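Local coordinates for copper homeostasis protein CutC (Streptococcus agalactiae, PDB 2BDQ), which belongs to the CutC family and probably binds copper ions, with a presumed part in cytoplasmic copper homeostasis, at residues A[4-9]-A[20-25]. Sequence-based numbering, arbitrary orientation.
Sequences REFCAE and AIISRV
Glu5 and Phe6 pair in parallel with Arg24 and Val25, Phe6 N donating to Arg24 O at 2.9 Å; one residue before Arg24, Ser23 N reaches Arg4 O in a longer bond of 3.3 Å. Beside it a water bridges the backbones, accepting from Arg4 N and donating to Ile21 O. On the face bearing Glu5 and Arg24, the arginine grips the carboxylate side-on, NE at 2.8 Å and NH2 at 3.0 Å from the same oxygen, Glu5 OE1. That oxygen lies in the guanidinium plane and meets NE through its anti lone pair, although the two flat groups are turned 75° apart. Glu5 runs fully extended, CG anti to the backbone N (chi1 173°), which carries the carboxylate to Arg24. With Arg24 on OE1 and His205 ND1 on OE2, both oxygens are held, which limits rotation of the carboxylate. Phe6 and Val25 point to the other face, where Phe6 CB packs on Ile22 CD1 at 3.7 Å and Ala8 CB meets Val25 CG2. Neighbouring parallel strands 3-9 and 24-28, with Glu5 and Arg24 turned inward onto Met182 and Phe6 and Val25 outward, are the first two staves of the closed eight-stranded TIM barrel.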
loop_
_atom_site.group_PDB
_atom_site.type_symbol
_atom_site.label_atom_id
_atom_site.label_comp_id
_atom_site.label_asym_id
_atom_site.label_seq_id
_atom_site.Cartn_x
_atom_site.Cartn_y
_atom_site.Cartn_z
ATOM N N ARG A 4 -13.303 16.863 -12.167
ATOM C CA ARG A 4 -13.237 16.205 -10.864
ATOM C C ARG A 4 -12.371 14.951 -10.855
ATOM O O ARG A 4 -12.498 14.090 -11.724
ATOM C CB ARG A 4 -14.640 15.851 -10.366
ATOM C CG ARG A 4 -15.388 17.035 -9.767
ATOM C CD ARG A 4 -16.710 16.602 -9.129
ATOM N NE ARG A 4 -17.773 16.442 -10.116
ATOM C CZ ARG A 4 -19.028 16.124 -9.808
ATOM N NH1 ARG A 4 -19.936 16.004 -10.767
ATOM N NH2 ARG A 4 -19.375 15.920 -8.537
ATOM N N GLU A 5 -11.491 14.860 -9.860
ATOM C CA GLU A 5 -10.587 13.723 -9.703
ATOM C C GLU A 5 -10.895 12.941 -8.431
ATOM O O GLU A 5 -10.897 13.490 -7.327
ATOM C CB GLU A 5 -9.138 14.212 -9.655
ATOM C CG GLU A 5 -8.110 13.135 -9.326
ATOM C CD GLU A 5 -6.679 13.665 -9.345
ATOM O OE1 GLU A 5 -6.223 14.095 -10.431
ATOM O OE2 GLU A 5 -6.013 13.654 -8.278
ATOM N N PHE A 6 -11.155 11.654 -8.583
ATOM C CA PHE A 6 -11.443 10.816 -7.437
ATOM C C PHE A 6 -10.175 10.149 -6.887
ATOM O O PHE A 6 -9.404 9.547 -7.635
ATOM C CB PHE A 6 -12.476 9.764 -7.825
ATOM C CG PHE A 6 -12.744 8.766 -6.749
ATOM C CD1 PHE A 6 -12.382 7.433 -6.916
ATOM C CD2 PHE A 6 -13.345 9.153 -5.560
ATOM C CE1 PHE A 6 -12.614 6.499 -5.904
ATOM C CE2 PHE A 6 -13.582 8.228 -4.544
ATOM C CZ PHE A 6 -13.219 6.900 -4.718
ATOM N N CYS A 7 -9.971 10.276 -5.577
ATOM C CA CYS A 7 -8.819 9.699 -4.889
ATOM C C CYS A 7 -9.229 8.314 -4.383
ATOM O O CYS A 7 -10.057 8.193 -3.480
ATOM C CB CYS A 7 -8.414 10.600 -3.713
ATOM S SG CYS A 7 -6.946 10.058 -2.773
ATOM N N ALA A 8 -8.643 7.273 -4.965
ATOM C CA ALA A 8 -8.978 5.905 -4.606
ATOM C C ALA A 8 -7.863 5.139 -3.917
ATOM O O ALA A 8 -6.693 5.492 -4.014
ATOM C CB ALA A 8 -9.410 5.139 -5.872
ATOM N N GLU A 9 -8.246 4.094 -3.199
ATOM C CA GLU A 9 -7.282 3.219 -2.555
ATOM C C GLU A 9 -7.608 1.894 -3.221
ATOM O O GLU A 9 -8.664 1.305 -2.954
ATOM C CB GLU A 9 -7.511 3.125 -1.043
ATOM C CG GLU A 9 -6.561 2.138 -0.367
ATOM C CD GLU A 9 -6.749 2.052 1.132
ATOM O OE1 GLU A 9 -6.535 3.075 1.819
ATOM O OE2 GLU A 9 -7.108 0.959 1.629
ATOM N N ALA A 20 -18.881 10.526 -16.902
ATOM C CA ALA A 20 -19.774 11.663 -17.059
ATOM C C ALA A 20 -19.555 12.701 -15.961
ATOM O O ALA A 20 -19.814 13.888 -16.169
ATOM C CB ALA A 20 -21.224 11.190 -17.057
ATOM N N ILE A 21 -19.074 12.252 -14.802
ATOM C CA ILE A 21 -18.823 13.138 -13.667
ATOM C C ILE A 21 -17.371 13.106 -13.186
ATOM O O ILE A 21 -16.821 14.127 -12.764
ATOM C CB ILE A 21 -19.750 12.792 -12.480
ATOM C CG1 ILE A 21 -19.804 11.280 -12.289
ATOM C CG2 ILE A 21 -21.150 13.359 -12.722
ATOM C CD1 ILE A 21 -20.784 10.830 -11.216
ATOM N N ILE A 22 -16.750 11.933 -13.242
ATOM C CA ILE A 22 -15.362 11.796 -12.822
ATOM C C ILE A 22 -14.495 11.518 -14.038
ATOM O O ILE A 22 -14.657 10.498 -14.705
ATOM C CB ILE A 22 -15.207 10.663 -11.796
ATOM C CG1 ILE A 22 -15.905 11.074 -10.494
ATOM C CG2 ILE A 22 -13.726 10.356 -11.570
ATOM C CD1 ILE A 22 -15.855 10.038 -9.399
ATOM N N SER A 23 -13.577 12.429 -14.336
ATOM C CA SER A 23 -12.730 12.247 -15.503
ATOM C C SER A 23 -11.378 11.611 -15.198
ATOM O O SER A 23 -10.742 11.051 -16.085
ATOM C CB SER A 23 -12.530 13.584 -16.229
ATOM O OG SER A 23 -12.028 14.588 -15.360
ATOM N N ARG A 24 -10.954 11.664 -13.944
ATOM C CA ARG A 24 -9.663 11.101 -13.592
ATOM C C ARG A 24 -9.661 10.570 -12.169
ATOM O O ARG A 24 -10.440 11.008 -11.321
ATOM C CB ARG A 24 -8.600 12.185 -13.748
ATOM C CG ARG A 24 -7.172 11.723 -13.777
ATOM C CD ARG A 24 -6.286 12.885 -14.208
ATOM N NE ARG A 24 -6.339 13.972 -13.242
ATOM C CZ ARG A 24 -6.478 15.261 -13.551
ATOM N NH1 ARG A 24 -6.583 15.652 -14.813
ATOM N NH2 ARG A 24 -6.516 16.166 -12.581
ATOM N N VAL A 25 -8.779 9.616 -11.915
ATOM C CA VAL A 25 -8.670 9.043 -10.589
ATOM C C VAL A 25 -7.207 9.010 -10.186
ATOM O O VAL A 25 -6.329 8.772 -11.018
ATOM C CB VAL A 25 -9.302 7.617 -10.546
ATOM C CG1 VAL A 25 -9.119 6.944 -11.872
ATOM C CG2 VAL A 25 -8.671 6.782 -9.445
HETATM O O HOH W 1 -14.778 15.465 -14.010
#